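Local coordinates for protein similar to hydroxylamine oxidoreductase (Kuenenia stuttgartiensis, PDB 6H5L) that is a multi-heme c-type cytochrome of a hydroxylamine oxidoreductase-like complex from an anammox bacterium, probably working as a reductase that passes electrons along its heme chain, at residues Gly305-Leu318 / Phe371-Glu385. Sequence-based numbering, arbitrary orientation.
Sequences GTVPPSNLEYTSSL and FQAHTLADQAQKIVE
A chi1 of 167° swings CG of Asp378 to the far side from the backbone N, sending the carboxylate from helix 356-389 toward Thr315 and Ser316, and Ser316 OG, held between its own N and carbonyl carbon (chi1 66°), turns back to it. Both carboxylate oxygens are used. OD2 takes the amide of Thr315 in a nearly straight bond, N to OD2 2.9 Å; OD1 accepts Ser316 N, also at 2.9 Å, and Ser316 OG, 2.6 Å away and nearly in line with the C-O bond. The two amides come in on the syn sides, slightly out of the carboxylate plane. On the helix side of the carboxylate, CB of Asp378 meets the edge of the Tyr314 ring, 3.7 Å from CD1.

Two turns on, OE2 of Glu385 receives Ser317 N at 3.0 Å through its syn lone pair. Between these acids the extended Gln381 lays its amide against Leu318, with OE1 3.6 Å from CG; that oxygen is bonded to Tyr460. Lys382 runs its CD and CE past the carbonyl of Thr315 and pairs with Asp386.

At the other end Pro309 sets CD over one face of the His374 imidazole, a CH-pi contact 3.5 Å from the ring centroid, while its CB and CG reach Phe371. Leu312 rests CD1 against the hydrogen-bonded pair of Phe371 O and Thr375 OG1. Helix 455-476 adds Lys468 beside His374.

Helical carboxylates thus receive three successive backbone amides, Thr315 to Ser317, tying the linker between strand 291-292 and helix 337-350 to helix 356-389; the two amide N-H groups, one on each oxygen, and the Ser316 hydroxyl would probably favour an ionised Asp378.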
ATOM      1  N   GLY A 305     -48.522   8.112  24.453  1.00 21.11           N
ATOM      2  CA  GLY A 305     -48.856   7.275  25.581  1.00 18.98           C
ATOM      3  C   GLY A 305     -49.764   7.936  26.591  1.00 20.56           C
ATOM      4  O   GLY A 305     -50.075   7.321  27.618  1.00 19.87           O
ATOM      5  N   THR A 306     -50.196   9.167  26.330  1.00 24.00           N
ATOM      6  CA  THR A 306     -51.044   9.922  27.244  1.00 24.16           C
ATOM      7  C   THR A 306     -52.514   9.885  26.859  1.00 25.11           C
ATOM      8  O   THR A 306     -53.373   9.778  27.740  1.00 30.59           O
ATOM      9  CB  THR A 306     -50.580  11.379  27.311  1.00 23.03           C
ATOM     10  OG1 THR A 306     -50.578  11.941  25.993  1.00 25.13           O
ATOM     11  CG2 THR A 306     -49.180  11.463  27.892  1.00 20.30           C
ATOM     12  N   VAL A 307     -52.825   9.975  25.572  1.00 23.79           N
ATOM     13  CA  VAL A 307     -54.227  10.010  25.141  1.00 20.68           C
ATOM     14  C   VAL A 307     -54.862   8.646  25.387  1.00 25.37           C
ATOM     15  O   VAL A 307     -54.319   7.622  24.935  1.00 26.00           O
ATOM     16  CB  VAL A 307     -54.321  10.407  23.668  1.00 23.25           C
ATOM     17  CG1 VAL A 307     -55.759  10.306  23.190  1.00 26.99           C
ATOM     18  CG2 VAL A 307     -53.787  11.819  23.466  1.00 27.55           C
ATOM     19  N   PRO A 308     -55.987   8.573  26.092  1.00 23.85           N
ATOM     20  CA  PRO A 308     -56.594   7.272  26.396  1.00 27.18           C
ATOM     21  C   PRO A 308     -57.128   6.610  25.140  1.00 26.28           C
ATOM     22  O   PRO A 308     -57.685   7.284  24.261  1.00 27.12           O
ATOM     23  CB  PRO A 308     -57.737   7.629  27.361  1.00 29.49           C
ATOM     24  CG  PRO A 308     -57.441   9.026  27.836  1.00 25.76           C
ATOM     25  CD  PRO A 308     -56.740   9.685  26.694  1.00 25.09           C
ATOM     26  N   PRO A 309     -56.979   5.294  25.011  1.00 29.58           N
ATOM     27  CA  PRO A 309     -57.587   4.589  23.878  1.00 28.38           C
ATOM     28  C   PRO A 309     -59.089   4.429  24.060  1.00 24.96           C
ATOM     29  O   PRO A 309     -59.587   4.252  25.174  1.00 26.39           O
ATOM     30  CB  PRO A 309     -56.880   3.226  23.891  1.00 25.40           C
ATOM     31  CG  PRO A 309     -56.496   3.028  25.321  1.00 23.15           C
ATOM     32  CD  PRO A 309     -56.150   4.399  25.841  1.00 22.57           C
ATOM     33  N   SER A 310     -59.815   4.493  22.935  1.00 24.55           N
ATOM     34  CA  SER A 310     -61.265   4.332  22.953  1.00 23.67           C
ATOM     35  C   SER A 310     -61.702   2.889  23.168  1.00 22.31           C
ATOM     36  O   SER A 310     -62.899   2.642  23.357  1.00 31.02           O
ATOM     37  CB  SER A 310     -61.877   4.846  21.647  1.00 20.12           C
ATOM     38  OG  SER A 310     -61.497   4.038  20.543  1.00 27.92           O
ATOM     39  N   ASN A 311     -60.770   1.939  23.142  1.00 24.82           N
ATOM     40  CA  ASN A 311     -61.086   0.527  23.279  1.00 22.54           C
ATOM     41  C   ASN A 311     -61.163   0.081  24.735  1.00 27.47           C
ATOM     42  O   ASN A 311     -61.099  -1.123  25.008  1.00 26.27           O
ATOM     43  CB  ASN A 311     -60.054  -0.316  22.525  1.00 22.06           C
ATOM     44  CG  ASN A 311     -59.668   0.297  21.190  1.00 25.99           C
ATOM     45  OD1 ASN A 311     -58.657   0.992  21.085  1.00 29.47           O
ATOM     46  ND2 ASN A 311     -60.473   0.044  20.164  1.00 25.68           N
ATOM     47  N   LEU A 312     -61.293   1.018  25.672  1.00 27.17           N
ATOM     48  CA  LEU A 312     -61.369   0.698  27.088  1.00 27.10           C
ATOM     49  C   LEU A 312     -62.582   1.368  27.715  1.00 33.78           C
ATOM     50  O   LEU A 312     -63.019   2.439  27.282  1.00 28.15           O
ATOM     51  CB  LEU A 312     -60.101   1.131  27.841  1.00 23.95           C
ATOM     52  CG  LEU A 312     -58.850   0.275  27.651  1.00 22.74           C
ATOM     53  CD1 LEU A 312     -57.699   0.820  28.485  1.00 22.13           C
ATOM     54  CD2 LEU A 312     -59.136  -1.174  28.010  1.00 25.78           C
ATOM     55  N   GLU A 313     -63.116   0.725  28.749  1.00 37.56           N
ATOM     56  CA  GLU A 313     -64.213   1.262  29.541  1.00 26.19           C
ATOM     57  C   GLU A 313     -63.638   1.794  30.848  1.00 28.62           C
ATOM     58  O   GLU A 313     -63.113   1.022  31.658  1.00 27.84           O
ATOM     59  CB  GLU A 313     -65.268   0.187  29.804  1.00 20.76           C
ATOM     60  CG  GLU A 313     -66.467   0.659  30.603  1.00 49.22           C
ATOM     61  CD  GLU A 313     -67.662   0.983  29.730  1.00 56.40           C
ATOM     62  OE1 GLU A 313     -67.467   1.277  28.531  1.00 42.65           O
ATOM     63  OE2 GLU A 313     -68.799   0.934  30.246  1.00 36.00           O
ATOM     64  N   TYR A 314     -63.735   3.105  31.051  1.00 25.63           N
ATOM     65  CA  TYR A 314     -63.088   3.768  32.173  1.00 21.30           C
ATOM     66  C   TYR A 314     -64.069   3.992  33.316  1.00 23.83           C
ATOM     67  O   TYR A 314     -65.277   4.125  33.109  1.00 20.77           O
ATOM     68  CB  TYR A 314     -62.486   5.105  31.735  1.00 26.53           C
ATOM     69  CG  TYR A 314     -61.525   4.974  30.578  1.00 25.27           C
ATOM     70  CD1 TYR A 314     -60.184   4.681  30.791  1.00 26.78           C
ATOM     71  CD2 TYR A 314     -61.963   5.128  29.270  1.00 23.62           C
ATOM     72  CE1 TYR A 314     -59.304   4.552  29.732  1.00 22.19           C
ATOM     73  CE2 TYR A 314     -61.094   5.001  28.208  1.00 30.09           C
ATOM     74  CZ  TYR A 314     -59.767   4.714  28.443  1.00 31.88           C
ATOM     75  OH  TYR A 314     -58.904   4.589  27.380  1.00 33.96           O
ATOM     76  N   THR A 315     -63.528   4.029  34.534  1.00 21.44           N
ATOM     77  CA  THR A 315     -64.321   4.268  35.733  1.00 21.01           C
ATOM     78  C   THR A 315     -64.234   5.703  36.225  1.00 22.19           C
ATOM     79  O   THR A 315     -65.175   6.185  36.864  1.00 30.53           O
ATOM     80  CB  THR A 315     -63.881   3.324  36.859  1.00 23.27           C
ATOM     81  OG1 THR A 315     -62.570   3.691  37.308  1.00 23.94           O
ATOM     82  CG2 THR A 315     -63.853   1.888  36.362  1.00 10.85           C
ATOM     83  N   SER A 316     -63.133   6.394  35.942  1.00 17.52           N
ATOM     84  CA  SER A 316     -62.995   7.801  36.292  1.00 21.47           C
ATOM     85  C   SER A 316     -63.675   8.647  35.217  1.00 25.28           C
ATOM     86  O   SER A 316     -64.385   8.134  34.349  1.00 29.22           O
ATOM     87  CB  SER A 316     -61.523   8.164  36.464  1.00 29.45           C
ATOM     88  OG  SER A 316     -60.823   8.055  35.236  1.00 25.19           O
ATOM     89  N   SER A 317     -63.456   9.962  35.255  1.00 17.21           N
ATOM     90  CA  SER A 317     -64.024  10.839  34.237  1.00 25.08           C
ATOM     91  C   SER A 317     -63.389  10.650  32.864  1.00 28.47           C
ATOM     92  O   SER A 317     -63.804  11.324  31.915  1.00 26.17           O
ATOM     93  CB  SER A 317     -63.900  12.301  34.675  1.00 20.38           C
ATOM     94  OG  SER A 317     -62.580  12.601  35.090  1.00 41.68           O
ATOM     95  N   LEU A 318     -62.401   9.758  32.734  1.00 30.42           N
ATOM     96  CA  LEU A 318     -61.868   9.411  31.421  1.00 28.00           C
ATOM     97  C   LEU A 318     -62.931   8.817  30.510  1.00 29.43           C
ATOM     98  O   LEU A 318     -62.762   8.831  29.286  1.00 35.17           O
ATOM     99  CB  LEU A 318     -60.705   8.431  31.563  1.00 20.06           C
ATOM    100  CG  LEU A 318     -59.447   9.011  32.201  1.00 27.67           C
ATOM    101  CD1 LEU A 318     -58.334   7.977  32.260  1.00 19.78           C
ATOM    102  CD2 LEU A 318     -59.017  10.230  31.416  1.00 27.49           C
ATOM    103  N   PHE A 371     -52.901  -1.181  27.121  1.00 24.52           N
ATOM    104  CA  PHE A 371     -54.268  -1.341  27.606  1.00 25.31           C
ATOM    105  C   PHE A 371     -54.295  -1.495  29.122  1.00 27.55           C
ATOM    106  O   PHE A 371     -55.108  -0.864  29.808  1.00 26.91           O
ATOM    107  CB  PHE A 371     -54.930  -2.542  26.926  1.00 22.85           C
ATOM    108  CG  PHE A 371     -55.323  -2.288  25.498  1.00 22.58           C
ATOM    109  CD1 PHE A 371     -55.842  -1.062  25.116  1.00 20.01           C
ATOM    110  CD2 PHE A 371     -55.168  -3.274  24.537  1.00 16.69           C
ATOM    111  CE1 PHE A 371     -56.204  -0.825  23.803  1.00 20.20           C
ATOM    112  CE2 PHE A 371     -55.527  -3.041  23.221  1.00 19.35           C
ATOM    113  CZ  PHE A 371     -56.046  -1.816  22.854  1.00 21.64           C
ATOM    114  N   GLN A 372     -53.404  -2.328  29.667  1.00 24.64           N
ATOM    115  CA  GLN A 372     -53.376  -2.522  31.112  1.00 24.74           C
ATOM    116  C   GLN A 372     -52.770  -1.320  31.826  1.00 22.58           C
ATOM    117  O   GLN A 372     -53.136  -1.034  32.972  1.00 32.27           O
ATOM    118  CB  GLN A 372     -52.615  -3.806  31.457  1.00 19.92           C
ATOM    119  CG  GLN A 372     -51.133  -3.799  31.112  1.00 25.27           C
ATOM    120  CD  GLN A 372     -50.276  -3.243  32.232  1.00 25.42           C
ATOM    121  OE1 GLN A 372     -50.488  -3.555  33.405  1.00 25.06           O
ATOM    122  NE2 GLN A 372     -49.306  -2.408  31.878  1.00 21.80           N
ATOM    123  N   ALA A 373     -51.854  -0.602  31.171  1.00 21.71           N
ATOM    124  CA  ALA A 373     -51.274   0.585  31.791  1.00 24.34           C
ATOM    125  C   ALA A 373     -52.286   1.723  31.855  1.00 25.40           C
ATOM    126  O   ALA A 373     -52.405   2.397  32.887  1.00 25.89           O
ATOM    127  CB  ALA A 373     -50.018   1.018  31.034  1.00 16.09           C
ATOM    128  N   HIS A 374     -53.029   1.952  30.765  1.00 25.50           N
ATOM    129  CA  HIS A 374     -54.106   2.936  30.807  1.00 30.30           C
ATOM    130  C   HIS A 374     -55.200   2.536  31.783  1.00 25.44           C
ATOM    131  O   HIS A 374     -55.811   3.408  32.410  1.00 22.51           O
ATOM    132  CB  HIS A 374     -54.690   3.142  29.408  1.00 20.05           C
ATOM    133  CG  HIS A 374     -54.038   4.248  28.637  1.00 24.87           C
ATOM    134  ND1 HIS A 374     -53.152   4.021  27.608  1.00 22.26           N
ATOM    135  CD2 HIS A 374     -54.141   5.591  28.752  1.00 24.46           C
ATOM    136  CE1 HIS A 374     -52.738   5.176  27.120  1.00 26.63           C
ATOM    137  NE2 HIS A 374     -53.324   6.145  27.798  1.00 26.42           N
ATOM    138  N   THR A 375     -55.467   1.237  31.912  1.00 24.10           N
ATOM    139  CA  THR A 375     -56.402   0.770  32.929  1.00 23.59           C
ATOM    140  C   THR A 375     -55.888   1.090  34.326  1.00 26.53           C
ATOM    141  O   THR A 375     -56.648   1.548  35.187  1.00 25.12           O
ATOM    142  CB  THR A 375     -56.644  -0.737  32.778  1.00 24.91           C
ATOM    143  OG1 THR A 375     -57.337  -0.990  31.547  1.00 25.10           O
ATOM    144  CG2 THR A 375     -57.465  -1.278  33.945  1.00 19.70           C
ATOM    145  N   LEU A 376     -54.595   0.855  34.566  1.00 26.28           N
ATOM    146  CA  LEU A 376     -54.013   1.152  35.871  1.00 24.89           C
ATOM    147  C   LEU A 376     -54.087   2.642  36.182  1.00 28.33           C
ATOM    148  O   LEU A 376     -54.350   3.036  37.325  1.00 27.18           O
ATOM    149  CB  LEU A 376     -52.565   0.664  35.919  1.00 17.26           C
ATOM    150  CG  LEU A 376     -51.824   0.783  37.254  1.00 28.89           C
ATOM    151  CD1 LEU A 376     -52.504  -0.057  38.322  1.00 20.44           C
ATOM    152  CD2 LEU A 376     -50.366   0.378  37.098  1.00 24.15           C
ATOM    153  N   ALA A 377     -53.861   3.487  35.174  1.00 20.91           N
ATOM    154  CA  ALA A 377     -53.950   4.927  35.383  1.00 20.69           C
ATOM    155  C   ALA A 377     -55.386   5.362  35.649  1.00 25.90           C
ATOM    156  O   ALA A 377     -55.629   6.250  36.474  1.00 29.90           O
ATOM    157  CB  ALA A 377     -53.376   5.668  34.176  1.00 17.16           C
ATOM    158  N   ASP A 378     -56.352   4.744  34.964  1.00 25.53           N
ATOM    159  CA  ASP A 378     -57.753   5.082  35.191  1.00 23.83           C
ATOM    160  C   ASP A 378     -58.188   4.724  36.608  1.00 29.26           C
ATOM    161  O   ASP A 378     -58.949   5.470  37.235  1.00 33.69           O
ATOM    162  CB  ASP A 378     -58.633   4.374  34.162  1.00 21.91           C
ATOM    163  CG  ASP A 378     -60.104   4.416  34.528  1.00 27.11           C
ATOM    164  OD1 ASP A 378     -60.674   5.526  34.581  1.00 21.32           O
ATOM    165  OD2 ASP A 378     -60.689   3.337  34.760  1.00 25.88           O
ATOM    166  N   GLN A 379     -57.719   3.587  37.127  1.00 30.84           N
ATOM    167  CA  GLN A 379     -58.064   3.204  38.493  1.00 22.50           C
ATOM    168  C   GLN A 379     -57.496   4.192  39.502  1.00 24.00           C
ATOM    169  O   GLN A 379     -58.141   4.502  40.511  1.00 26.64           O
ATOM    170  CB  GLN A 379     -57.564   1.788  38.779  1.00 15.53           C
ATOM    171  CG  GLN A 379     -58.285   0.709  37.983  1.00 15.85           C
ATOM    172  CD  GLN A 379     -57.521  -0.601  37.938  1.00 33.84           C
ATOM    173  OE1 GLN A 379     -56.305  -0.633  38.127  1.00 36.74           O
ATOM    174  NE2 GLN A 379     -58.234  -1.692  37.681  1.00 41.47           N
ATOM    175  N   ALA A 380     -56.286   4.695  39.249  1.00 27.78           N
ATOM    176  CA  ALA A 380     -55.704   5.695  40.139  1.00 25.84           C
ATOM    177  C   ALA A 380     -56.457   7.017  40.054  1.00 24.94           C
ATOM    178  O   ALA A 380     -56.636   7.701  41.067  1.00 23.60           O
ATOM    179  CB  ALA A 380     -54.227   5.899  39.807  1.00 21.58           C
ATOM    180  N   GLN A 381     -56.906   7.392  38.853  1.00 20.77           N
ATOM    181  CA  GLN A 381     -57.662   8.632  38.705  1.00 28.59           C
ATOM    182  C   GLN A 381     -59.022   8.544  39.386  1.00 31.40           C
ATOM    183  O   GLN A 381     -59.539   9.558  39.868  1.00 26.63           O
ATOM    184  CB  GLN A 381     -57.824   8.978  37.225  1.00 20.02           C
ATOM    185  CG  GLN A 381     -58.389  10.368  36.972  1.00 21.62           C
ATOM    186  CD  GLN A 381     -58.365  10.754  35.505  1.00 25.08           C
ATOM    187  OE1 GLN A 381     -57.404  10.470  34.790  1.00 25.91           O
ATOM    188  NE2 GLN A 381     -59.429  11.403  35.048  1.00 28.94           N
ATOM    189  N   LYS A 382     -59.614   7.347  39.437  1.00 28.48           N
ATOM    190  CA  LYS A 382     -60.876   7.173  40.150  1.00 31.05           C
ATOM    191  C   LYS A 382     -60.710   7.461  41.637  1.00 27.10           C
ATOM    192  O   LYS A 382     -61.582   8.076  42.261  1.00 21.04           O
ATOM    193  CB  LYS A 382     -61.408   5.756  39.935  1.00 20.48           C
ATOM    194  CG  LYS A 382     -62.778   5.496  40.546  1.00 22.21           C
ATOM    195  CD  LYS A 382     -63.857   6.308  39.844  1.00 30.14           C
ATOM    196  CE  LYS A 382     -65.252   5.855  40.246  1.00 25.52           C
ATOM    197  NZ  LYS A 382     -65.530   6.091  41.688  1.00 25.92           N
ATOM    198  N   ILE A 383     -59.592   7.022  42.220  1.00 21.13           N
ATOM    199  CA  ILE A 383     -59.345   7.251  43.642  1.00 19.84           C
ATOM    200  C   ILE A 383     -59.213   8.741  43.928  1.00 26.91           C
ATOM    201  O   ILE A 383     -59.776   9.255  44.902  1.00 33.89           O
ATOM    202  CB  ILE A 383     -58.093   6.476  44.090  1.00 17.11           C
ATOM    203  CG1 ILE A 383     -58.340   4.968  43.986  1.00 18.99           C
ATOM    204  CG2 ILE A 383     -57.694   6.875  45.499  1.00 14.33           C
ATOM    205  CD1 ILE A 383     -57.089   4.134  44.139  1.00 14.50           C
ATOM    206  N   VAL A 384     -58.470   9.457  43.081  1.00 23.91           N
ATOM    207  CA  VAL A 384     -58.264  10.887  43.295  1.00 25.25           C
ATOM    208  C   VAL A 384     -59.573  11.649  43.137  1.00 27.93           C
ATOM    209  O   VAL A 384     -59.870  12.566  43.914  1.00 37.90           O
ATOM    210  CB  VAL A 384     -57.183  11.417  42.336  1.00 27.35           C
ATOM    211  CG1 VAL A 384     -56.968  12.908  42.550  1.00 19.02           C
ATOM    212  CG2 VAL A 384     -55.883  10.651  42.522  1.00 22.66           C
ATOM    213  N   GLU A 385     -60.379  11.285  42.137  1.00 25.81           N
ATOM    214  CA  GLU A 385     -61.612  12.021  41.883  1.00 26.07           C
ATOM    215  C   GLU A 385     -62.675  11.737  42.938  1.00 24.23           C
ATOM    216  O   GLU A 385     -63.500  12.610  43.228  1.00 29.67           O
ATOM    217  CB  GLU A 385     -62.140  11.696  40.486  1.00 19.98           C
ATOM    218  CG  GLU A 385     -61.272  12.243  39.364  1.00 22.46           C
ATOM    219  CD  GLU A 385     -61.798  11.890  37.989  1.00 31.46           C
ATOM    220  OE1 GLU A 385     -61.304  12.466  36.997  1.00 26.55           O
ATOM    221  OE2 GLU A 385     -62.706  11.037  37.899  1.00 37.92           O
TER